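Local coordinates for Lmo0547 protein (PDB 4R9N), which probably acts as a sugar-responsive transcriptional regulator of the SorC/DeoR type, binding a carbohydrate through the domain crystallised here and DNA elsewhere in the protein, at residues Lys76-Ile81 / Met107-Lys112; Leu55-Gly60 / Asn97-Asp102; Lys65-Phe70 / Tyr101-Lys106; Ala118-Thr123 / His203-Ser208. One frame throughout, in Å; residues are numbered along the deposited sequence.

Interactions 1, 2 and 3 form one block over the last three strands of the parallel sheet, out to its 110-111 edge, whereas interaction 4 stands apart, about 25 Å from interactions 1 and 3 between centres. Helix 96-107 links the block: interaction 2 packs it on strand 54-57, interaction 3 sets it beside helix 61-69, and interaction 1 follows its end into strand 110-111. Interaction 2 is the buried core contact, apolar across its segments. Interaction 1 adds strand hydrogen bonds and waters at the sheet edge, and interaction 3 mixes a greasy inner side with a lysine gripping backbone carbonyls. Interaction 4 joins two loops through a short backbone pairing and a histidine, with its helix-capping end exposed.

Interaction 1 of 4, residues Lys76-Ile81 / Met107-Lys112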
# COMPACT_ATOMS: atom_id res chain seq x y z
N LYS A 76 -1.31 17.87 -14.80
CA LYS A 76 -1.63 19.00 -13.89
C LYS A 76 -3.01 18.94 -13.23
O LYS A 76 -3.18 19.47 -12.11
CB LYS A 76 -1.40 20.33 -14.60
CG LYS A 76 -2.44 20.57 -15.68
CD LYS A 76 -2.42 22.00 -16.24
CE LYS A 76 -3.82 22.38 -16.71
NZ LYS A 76 -4.42 21.34 -17.60
N ASP A 77 -3.97 18.25 -13.84
CA ASP A 77 -5.29 18.12 -13.24
C ASP A 77 -5.44 17.01 -12.16
O ASP A 77 -6.47 16.89 -11.56
CB ASP A 77 -6.40 17.95 -14.30
CG ASP A 77 -6.52 19.19 -15.24
OD1 ASP A 77 -6.15 20.32 -14.86
OD2 ASP A 77 -7.00 19.02 -16.39
N LEU A 78 -4.42 16.19 -11.92
CA LEU A 78 -4.51 15.14 -10.94
C LEU A 78 -4.56 15.70 -9.53
O LEU A 78 -3.94 16.72 -9.29
CB LEU A 78 -3.27 14.23 -11.06
CG LEU A 78 -3.22 12.97 -10.15
CD1 LEU A 78 -4.31 11.98 -10.47
CD2 LEU A 78 -1.91 12.23 -10.34
N THR A 79 -5.29 15.08 -8.62
CA THR A 79 -5.10 15.33 -7.18
C THR A 79 -4.63 14.07 -6.49
O THR A 79 -5.26 13.03 -6.64
CB THR A 79 -6.41 15.84 -6.55
OG1 THR A 79 -6.78 17.03 -7.26
CG2 THR A 79 -6.26 16.19 -5.09
N ILE A 80 -3.51 14.17 -5.78
CA ILE A 80 -2.91 13.05 -5.00
C ILE A 80 -3.22 13.23 -3.52
O ILE A 80 -3.03 14.35 -2.98
CB ILE A 80 -1.37 13.04 -5.20
CG1 ILE A 80 -1.05 13.02 -6.67
CG2 ILE A 80 -0.74 11.80 -4.54
CD1 ILE A 80 0.44 13.15 -6.91
N ILE A 81 -3.70 12.16 -2.90
CA ILE A 81 -4.20 12.18 -1.53
C ILE A 81 -3.47 11.10 -0.70
O ILE A 81 -3.49 9.91 -1.06
CB ILE A 81 -5.69 11.79 -1.46
CG1 ILE A 81 -6.51 12.56 -2.49
CG2 ILE A 81 -6.24 11.92 -0.04
CD1 ILE A 81 -6.73 13.99 -2.14
N MSE A 107 4.58 15.56 -11.30
CA MSE A 107 3.42 15.70 -12.23
C MSE A 107 2.88 17.10 -12.33
O MSE A 107 1.87 17.35 -13.04
CB MSE A 107 2.31 14.71 -11.87
CG MSE A 107 2.79 13.32 -12.07
SE MSE A 107 1.34 12.01 -11.86
CE MSE A 107 1.75 11.60 -10.00
N LYS A 108 3.48 18.01 -11.57
CA LYS A 108 3.02 19.40 -11.43
C LYS A 108 1.53 19.52 -11.17
O LYS A 108 0.83 20.32 -11.78
CB LYS A 108 3.41 20.20 -12.69
CG LYS A 108 4.89 20.25 -12.93
CD LYS A 108 5.19 21.13 -14.15
CE LYS A 108 6.69 21.28 -14.39
NZ LYS A 108 7.35 21.91 -13.21
N CYS A 109 1.05 18.71 -10.23
CA CYS A 109 -0.41 18.53 -10.02
C CYS A 109 -0.86 19.04 -8.64
O CYS A 109 -0.15 19.83 -8.02
CB CYS A 109 -0.75 17.05 -10.30
SG CYS A 109 -0.11 15.91 -9.08
N HIS A 110 -2.04 18.66 -8.19
CA HIS A 110 -2.53 19.05 -6.87
C HIS A 110 -2.26 17.91 -5.86
O HIS A 110 -2.11 16.73 -6.23
CB HIS A 110 -4.01 19.35 -6.93
CG HIS A 110 -4.40 20.25 -8.07
ND1 HIS A 110 -4.14 21.60 -8.07
CD2 HIS A 110 -5.01 19.97 -9.24
CE1 HIS A 110 -4.58 22.12 -9.21
NE2 HIS A 110 -5.11 21.15 -9.93
N SER A 111 -2.21 18.27 -4.59
CA SER A 111 -2.07 17.23 -3.50
C SER A 111 -2.68 17.77 -2.26
O SER A 111 -2.85 19.02 -2.13
CB SER A 111 -0.59 16.88 -3.26
OG SER A 111 0.14 18.02 -2.84
N LYS A 112 -3.06 16.87 -1.36
CA LYS A 112 -3.55 17.25 -0.07
C LYS A 112 -2.57 16.72 0.96
O LYS A 112 -1.79 15.86 0.68
CB LYS A 112 -4.98 16.71 0.16
CG LYS A 112 -6.05 17.33 -0.76
CD LYS A 112 -6.06 18.86 -0.60
CE LYS A 112 -7.42 19.48 -0.90
NZ LYS A 112 -7.88 18.96 -2.21
O HOH W 1 -1.90 21.61 -11.20
O HOH W 2 -6.29 21.47 -12.41
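L78 and I80 each press a methyl group on the selenomethionine M107, from different directions. L78 has CG anti to its backbone N (chi1 -176°), which carries CD2 to 3.6 Å from M107 SE. I80 comes in at about a right angle, its CD1 3.7 Å from M107 CE. A bend in the M107 chain next to selenium (chi3 -96°) swings CE in so that it meets both methyls. C109 adds to the same patch, its SG resting 3.6 Å from I80 CD1. On the other face of the sheet, T79 OG1 lies 3.6 Å from H110 CB. One water, in the plane of the H110 imidazole, links NE2 to D77 OD1. A second, above a ring face, bridges K76 O and K108 O without bonding the ring. Farther along, I81 CD1 runs alongside K112 CG at 3.7 Å. The backbones are stitched by H110 N to L78 O (2.9 Å), I80 N to H110 O and K112 N to I80 O, while S111 OG is bonded to K104 NZ of the preceding helix. K108, with positive phi, turns the chain out of that helix. Parallel pairing of 79-81 with 110-111 across an intervening helix is the beta-alpha-beta crossover, here completing the outer edge of a Rossmann-like sheet.

Interaction 2 of 4, residues Leu55-Gly60 / Asn97-Asp102; sequences LGISWG and NQICYD
S58 O accepts one hydrogen bond, from S96 OG, which ties this carbonyl to the start of helix 96-107; I99 CD1 of that helix lies loosely by, 4.3 Å from S58 O. The bond sits where strand 54-57 of a Rossmann-like alpha/beta fold runs out into the loop before helix 61-69, with helix 96-107 packed over the sheet. Deeper in, the contact is wholly apolar. I57 points at the helix, and its CG2, anti to the backbone N, meets I99 CG2 at 3.8 Å, the two side chains crossing at a slant. I80 of the neighbouring strand touches I57, extending this buried layer, and A67 and R64 of helix 61-69 cover I99 from another direction. C100 SG also approaches I57 CB, but only tentatively, since the residue is modelled in two conformers. On the outer side of helix 96-107, Q98 NE2 donates to D102 OD1 at 3.0 Å, one turn along, while D102 OD2 forms a salt bridge with R64. This ties the two helices together. Past the strand, S58 turns its side chain from helix 96-107 and bonds N185 instead. G60 then takes the N-cap position of helix 61-69, and its N lies 4.2 Å from I99 CD1.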
# COMPACT_ATOMS: atom_id res chain seq x y z
N LEU A 55 -5.73 10.09 -7.09
CA LEU A 55 -4.81 8.97 -6.81
C LEU A 55 -4.49 9.01 -5.28
O LEU A 55 -4.05 10.04 -4.78
CB LEU A 55 -3.54 9.10 -7.59
CG LEU A 55 -2.36 8.18 -7.23
CD1 LEU A 55 -2.77 6.79 -7.62
CD2 LEU A 55 -1.14 8.58 -8.02
N GLY A 56 -4.78 7.92 -4.59
CA GLY A 56 -4.45 7.75 -3.16
C GLY A 56 -3.14 6.95 -3.05
O GLY A 56 -2.91 5.99 -3.81
N ILE A 57 -2.28 7.36 -2.14
CA ILE A 57 -1.00 6.75 -1.91
C ILE A 57 -0.88 6.39 -0.42
O ILE A 57 -1.23 7.18 0.46
CB ILE A 57 0.13 7.72 -2.29
CG1 ILE A 57 -0.02 8.20 -3.72
CG2 ILE A 57 1.54 7.16 -2.07
CD1 ILE A 57 0.25 7.24 -4.82
N SER A 58 -0.37 5.19 -0.16
CA SER A 58 -0.03 4.80 1.18
C SER A 58 1.40 5.22 1.56
O SER A 58 1.85 6.31 1.21
CB SER A 58 -0.31 3.30 1.37
OG SER A 58 -0.29 2.92 2.72
N TRP A 59 2.11 4.37 2.29
CA TRP A 59 3.44 4.68 2.77
C TRP A 59 4.39 3.48 2.65
O TRP A 59 3.98 2.37 2.29
CB TRP A 59 3.26 5.09 4.24
CG TRP A 59 3.25 3.94 5.12
CD1 TRP A 59 2.22 3.04 5.31
CD2 TRP A 59 4.34 3.49 5.92
NE1 TRP A 59 2.64 2.03 6.18
CE2 TRP A 59 3.93 2.30 6.57
CE3 TRP A 59 5.65 3.96 6.14
CZ2 TRP A 59 4.77 1.61 7.43
CZ3 TRP A 59 6.48 3.27 7.02
CH2 TRP A 59 6.04 2.09 7.62
N GLY A 60 5.64 3.70 3.00
CA GLY A 60 6.57 2.58 3.16
C GLY A 60 7.71 2.53 2.20
O GLY A 60 7.78 3.29 1.27
N ASN A 97 2.75 11.67 3.35
CA ASN A 97 2.73 13.09 2.97
C ASN A 97 3.88 13.53 2.10
O ASN A 97 3.67 14.27 1.13
CB ASN A 97 2.70 14.02 4.20
CG ASN A 97 1.34 14.04 4.87
OD1 ASN A 97 0.32 14.20 4.22
ND2 ASN A 97 1.34 13.98 6.20
N GLN A 98 5.09 13.12 2.45
CA GLN A 98 6.28 13.45 1.71
C GLN A 98 6.30 12.71 0.36
O GLN A 98 6.70 13.31 -0.65
CB GLN A 98 7.53 13.04 2.46
CG GLN A 98 8.82 13.42 1.73
CD GLN A 98 9.09 14.92 1.72
OE1 GLN A 98 8.94 15.60 2.75
NE2 GLN A 98 9.49 15.45 0.56
N ILE A 99 5.86 11.44 0.34
CA ILE A 99 5.75 10.72 -0.92
C ILE A 99 4.78 11.43 -1.91
O ILE A 99 5.05 11.61 -3.11
CB ILE A 99 5.35 9.24 -0.70
CG1 ILE A 99 6.49 8.47 0.00
CG2 ILE A 99 5.04 8.57 -2.02
CD1 ILE A 99 6.02 7.19 0.65
N CYS A 100 3.61 11.81 -1.38
CA CYS A 100 2.60 12.49 -2.16
C CYS A 100 3.13 13.80 -2.71
O CYS A 100 2.85 14.15 -3.87
CB CYS A 100 1.29 12.73 -1.38
SG CYS A 100 0.37 11.23 -1.10
N TYR A 101 3.83 14.55 -1.88
CA TYR A 101 4.41 15.81 -2.31
C TYR A 101 5.43 15.58 -3.45
O TYR A 101 5.42 16.28 -4.46
CB TYR A 101 5.05 16.54 -1.16
CG TYR A 101 5.49 17.94 -1.57
CD1 TYR A 101 6.81 18.19 -1.85
CD2 TYR A 101 4.58 18.96 -1.67
CE1 TYR A 101 7.23 19.45 -2.27
CE2 TYR A 101 4.99 20.24 -2.06
CZ TYR A 101 6.32 20.45 -2.37
OH TYR A 101 6.80 21.69 -2.73
N ASP A 102 6.32 14.60 -3.27
CA ASP A 102 7.30 14.32 -4.28
C ASP A 102 6.65 13.91 -5.62
O ASP A 102 7.17 14.31 -6.72
CB ASP A 102 8.29 13.26 -3.83
CG ASP A 102 9.17 13.70 -2.67
OD1 ASP A 102 9.34 14.92 -2.43
OD2 ASP A 102 9.71 12.79 -1.99

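Interaction 3 of 4, residues Lys65-Phe70 / Tyr101-Lys106; sequences KFANEF and YDLKKK
This is a helix-to-helix contact between neighbours on one side of the parallel sheet: the end of helix 61-69 lies beside helix 96-107. Their short axes run 9.7 Å apart and nearly parallel, 17° from each other. The inner side is apolar. L103 CD2 sits over one face of the F70 ring, 4.1 Å from its centroid, a CH-pi contact with the two side chains at about a right angle. The same methyl is 4.1 Å from A67 CB, so L103 wedges between A67 and F70. M107 and, from helix 30-49, I49 also touch F70, making it part of the buried core. Toward the surface, K106 stretches straight out beyond CG, and its CD passes the edge of the F70 ring. That reach carries NZ to the carbonyls where helix 61-69 ends. It donates to A67 O at 2.9 Å, and to F70 O at 2.8 Å in the carbonyl plane, on a lone pair. N68 O lies 2.8 Å from K106 NZ as well. Carbonyls gathered at a helix C-terminus, the negative end of its dipole, would probably favour the charged form of K106, and its two hydrogen bonds join the last turn of the helix to F70.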
# COMPACT_ATOMS: atom_id res chain seq x y z
N LYS A 65 10.42 3.82 -3.01
CA LYS A 65 11.16 3.47 -4.20
C LYS A 65 10.38 3.75 -5.51
O LYS A 65 10.92 4.30 -6.47
CB LYS A 65 11.63 2.01 -4.10
CG LYS A 65 12.77 1.82 -3.12
CD LYS A 65 13.10 0.35 -2.84
CE LYS A 65 14.26 0.20 -1.83
NZ LYS A 65 15.51 0.80 -2.38
N PHE A 66 9.13 3.34 -5.54
CA PHE A 66 8.23 3.66 -6.67
C PHE A 66 8.25 5.13 -6.96
O PHE A 66 8.40 5.57 -8.10
CB PHE A 66 6.83 3.16 -6.34
CG PHE A 66 5.75 3.66 -7.23
CD1 PHE A 66 5.52 3.10 -8.48
CD2 PHE A 66 4.93 4.69 -6.81
CE1 PHE A 66 4.48 3.56 -9.27
CE2 PHE A 66 3.91 5.15 -7.60
CZ PHE A 66 3.70 4.58 -8.85
N ALA A 67 8.05 5.92 -5.92
CA ALA A 67 8.05 7.38 -6.11
C ALA A 67 9.39 7.95 -6.60
O ALA A 67 9.41 8.83 -7.42
CB ALA A 67 7.58 8.07 -4.84
N ASN A 68 10.51 7.40 -6.15
CA ASN A 68 11.79 7.87 -6.58
C ASN A 68 11.95 7.58 -8.06
O ASN A 68 12.61 8.37 -8.77
CB ASN A 68 12.91 7.14 -5.77
CG ASN A 68 13.01 7.60 -4.32
OD1 ASN A 68 12.42 8.59 -3.90
ND2 ASN A 68 13.75 6.86 -3.54
N GLU A 69 11.41 6.42 -8.50
CA GLU A 69 11.57 5.99 -9.90
C GLU A 69 10.57 6.65 -10.85
O GLU A 69 10.67 6.53 -12.09
CB GLU A 69 11.45 4.47 -10.02
CG GLU A 69 12.53 3.67 -9.28
CD GLU A 69 13.85 3.66 -10.00
OE1 GLU A 69 13.99 4.20 -11.13
OE2 GLU A 69 14.77 3.11 -9.38
N PHE A 70 9.56 7.31 -10.30
CA PHE A 70 8.47 7.85 -11.08
C PHE A 70 8.94 8.93 -12.06
O PHE A 70 9.83 9.75 -11.73
CB PHE A 70 7.38 8.36 -10.13
CG PHE A 70 6.05 8.45 -10.76
CD1 PHE A 70 5.26 7.31 -10.84
CD2 PHE A 70 5.60 9.64 -11.34
CE1 PHE A 70 4.04 7.36 -11.48
CE2 PHE A 70 4.39 9.70 -11.99
CZ PHE A 70 3.59 8.56 -12.02
N TYR A 101 3.83 14.55 -1.88
CA TYR A 101 4.41 15.81 -2.31
C TYR A 101 5.43 15.58 -3.45
O TYR A 101 5.42 16.28 -4.46
CB TYR A 101 5.05 16.54 -1.16
CG TYR A 101 5.49 17.94 -1.57
CD1 TYR A 101 6.81 18.19 -1.85
CD2 TYR A 101 4.58 18.96 -1.67
CE1 TYR A 101 7.23 19.45 -2.27
CE2 TYR A 101 4.99 20.24 -2.06
CZ TYR A 101 6.32 20.45 -2.37
OH TYR A 101 6.80 21.69 -2.73
N ASP A 102 6.32 14.60 -3.27
CA ASP A 102 7.30 14.32 -4.28
C ASP A 102 6.65 13.91 -5.62
O ASP A 102 7.17 14.31 -6.72
CB ASP A 102 8.29 13.26 -3.83
CG ASP A 102 9.17 13.70 -2.67
OD1 ASP A 102 9.34 14.92 -2.43
OD2 ASP A 102 9.71 12.79 -1.99
N LEU A 103 5.60 13.08 -5.59
CA LEU A 103 4.85 12.76 -6.81
C LEU A 103 4.17 14.02 -7.39
O LEU A 103 4.18 14.22 -8.62
CB LEU A 103 3.78 11.68 -6.56
CG LEU A 103 4.35 10.28 -6.27
CD1 LEU A 103 3.25 9.38 -5.74
CD2 LEU A 103 5.01 9.72 -7.53
N LYS A 104 3.70 14.91 -6.53
CA LYS A 104 3.03 16.13 -7.00
C LYS A 104 4.01 17.01 -7.76
O LYS A 104 3.66 17.66 -8.77
CB LYS A 104 2.47 16.90 -5.81
CG LYS A 104 1.90 18.28 -6.11
CD LYS A 104 2.59 19.40 -5.34
CE LYS A 104 1.79 20.70 -5.29
NZ LYS A 104 0.61 20.62 -4.38
N LYS A 105 5.23 17.10 -7.23
CA LYS A 105 6.30 17.89 -7.90
C LYS A 105 6.65 17.31 -9.29
O LYS A 105 6.87 18.08 -10.28
CB LYS A 105 7.56 17.90 -7.07
CG LYS A 105 7.55 18.77 -5.85
CD LYS A 105 8.71 18.36 -4.96
CE LYS A 105 9.98 19.16 -5.19
NZ LYS A 105 10.17 20.17 -4.12
N LYS A 106 6.70 15.97 -9.38
CA LYS A 106 6.96 15.29 -10.68
C LYS A 106 5.84 15.51 -11.72
O LYS A 106 6.14 15.60 -12.92
CB LYS A 106 7.28 13.80 -10.50
CG LYS A 106 8.64 13.53 -9.84
CD LYS A 106 8.98 12.08 -9.67
CE LYS A 106 10.40 11.93 -9.12
NZ LYS A 106 10.87 10.56 -9.21

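Interaction 4 of 4, residues Ala118-Thr123 / His203-Ser208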
# COMPACT_ATOMS: atom_id res chain seq x y z
N ALA A 118 0.03 8.99 12.13
CA ALA A 118 -0.62 7.76 11.73
C ALA A 118 -1.31 7.01 12.87
O ALA A 118 -2.36 6.38 12.67
CB ALA A 118 0.41 6.82 11.10
N LEU A 119 -0.63 6.97 14.03
CA LEU A 119 -1.05 6.09 15.13
C LEU A 119 -1.09 6.98 16.33
O LEU A 119 -0.06 7.56 16.68
CB LEU A 119 -0.06 4.92 15.37
CG LEU A 119 -0.33 4.00 16.59
CD1 LEU A 119 -1.71 3.41 16.50
CD2 LEU A 119 0.69 2.88 16.70
N VAL A 120 -2.28 7.13 16.92
CA VAL A 120 -2.48 7.89 18.14
C VAL A 120 -3.09 6.93 19.17
O VAL A 120 -4.26 6.60 19.12
CB VAL A 120 -3.40 9.05 17.81
CG1 VAL A 120 -3.65 9.94 19.00
CG2 VAL A 120 -2.76 9.88 16.68
N GLU A 121 -2.26 6.48 20.11
CA GLU A 121 -2.66 5.59 21.20
C GLU A 121 -3.62 6.25 22.19
O GLU A 121 -4.40 5.61 22.86
CB GLU A 121 -1.42 5.14 21.99
CG GLU A 121 -0.42 4.33 21.18
CD GLU A 121 0.84 4.00 21.97
OE1 GLU A 121 1.51 3.03 21.56
OE2 GLU A 121 1.15 4.68 22.97
N ASP A 122 -3.56 7.57 22.29
CA ASP A 122 -4.46 8.28 23.19
C ASP A 122 -5.82 8.36 22.52
O ASP A 122 -6.01 9.13 21.59
CB ASP A 122 -3.90 9.67 23.45
CG ASP A 122 -4.64 10.44 24.52
OD1 ASP A 122 -5.86 10.42 24.63
OD2 ASP A 122 -3.95 11.21 25.24
N THR A 123 -6.77 7.58 23.02
CA THR A 123 -8.04 7.43 22.35
C THR A 123 -8.83 8.76 22.18
O THR A 123 -9.46 9.02 21.13
CB THR A 123 -8.89 6.44 23.15
OG1 THR A 123 -8.15 5.19 23.31
CG2 THR A 123 -10.20 6.19 22.42
N HIS A 203 -6.79 2.88 16.42
CA HIS A 203 -6.07 4.09 16.72
C HIS A 203 -5.28 4.66 15.52
O HIS A 203 -4.49 5.58 15.64
CB HIS A 203 -5.19 3.86 17.96
CG HIS A 203 -5.99 3.74 19.24
ND1 HIS A 203 -6.73 2.61 19.55
CD2 HIS A 203 -6.23 4.62 20.23
CE1 HIS A 203 -7.37 2.80 20.70
NE2 HIS A 203 -7.04 3.99 21.15
N VAL A 204 -5.53 4.14 14.33
CA VAL A 204 -4.82 4.58 13.15
C VAL A 204 -5.65 5.68 12.44
O VAL A 204 -6.86 5.51 12.24
CB VAL A 204 -4.58 3.38 12.21
CG1 VAL A 204 -4.08 3.85 10.84
CG2 VAL A 204 -3.53 2.45 12.80
N ILE A 205 -4.99 6.76 12.04
CA ILE A 205 -5.64 7.79 11.24
C ILE A 205 -5.28 7.51 9.79
O ILE A 205 -4.20 7.81 9.35
CB ILE A 205 -5.22 9.20 11.68
CG1 ILE A 205 -5.59 9.40 13.19
CG2 ILE A 205 -5.93 10.24 10.81
CD1 ILE A 205 -5.30 10.73 13.77
N GLY A 206 -6.23 6.96 9.05
CA GLY A 206 -6.06 6.68 7.64
C GLY A 206 -7.21 5.77 7.21
O GLY A 206 -8.05 5.35 8.03
N LEU A 207 -7.21 5.44 5.93
CA LEU A 207 -8.22 4.62 5.32
C LEU A 207 -8.23 3.22 5.88
O LEU A 207 -7.15 2.61 6.02
CB LEU A 207 -7.87 4.54 3.83
CG LEU A 207 -8.86 4.20 2.77
CD1 LEU A 207 -9.49 5.48 2.28
CD2 LEU A 207 -8.16 3.55 1.58
N SER A 208 -9.41 2.68 6.19
CA SER A 208 -9.60 1.33 6.68
C SER A 208 -9.62 0.30 5.54
O SER A 208 -9.73 0.65 4.35
CB SER A 208 -10.92 1.25 7.45
OG SER A 208 -11.97 1.31 6.47
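H203 fits snugly against the loop 118-123, while the far end of that loop lies at the surface. In the tight part L119 and V204 form a single antiparallel, non-hydrogen-bonded pair, flanked by two backbone bonds: I205 N to A118 O at 2.7 Å and V120 N to H203 O at 3.0 Å. The first comes in from above the carbonyl plane, 35° out of it; the second is almost straight. Side chains close both flanks. L119, with CG anti to its backbone N (chi1 175°), brings CD1 to 3.8 Å from H203 CB, and V120 CG2 meets I205 CD1 at 4.0 Å. H203 itself turns its ring edge to the loop, with CD2 only 3.0 Å from V120 O, which lies in the ring plane. Round the rim, about a quarter turn on, H203 NE2 is hydrogen-bonded to T123 OG1 at 2.7 Å; T123 is exposed, yet firmly held by this bond. The loose side is E121 and D122, both exposed. D122 serves as N-cap of helix 123-131, its OD1 reaching E124 N and M125 N by weak bonds. H203 ND1 bonds to E199 O in helix 199-202, the short helix just before H203, so both ring nitrogens are engaged. This fixes the ring's rotation and joins the start of helix 123-131 to that short helix.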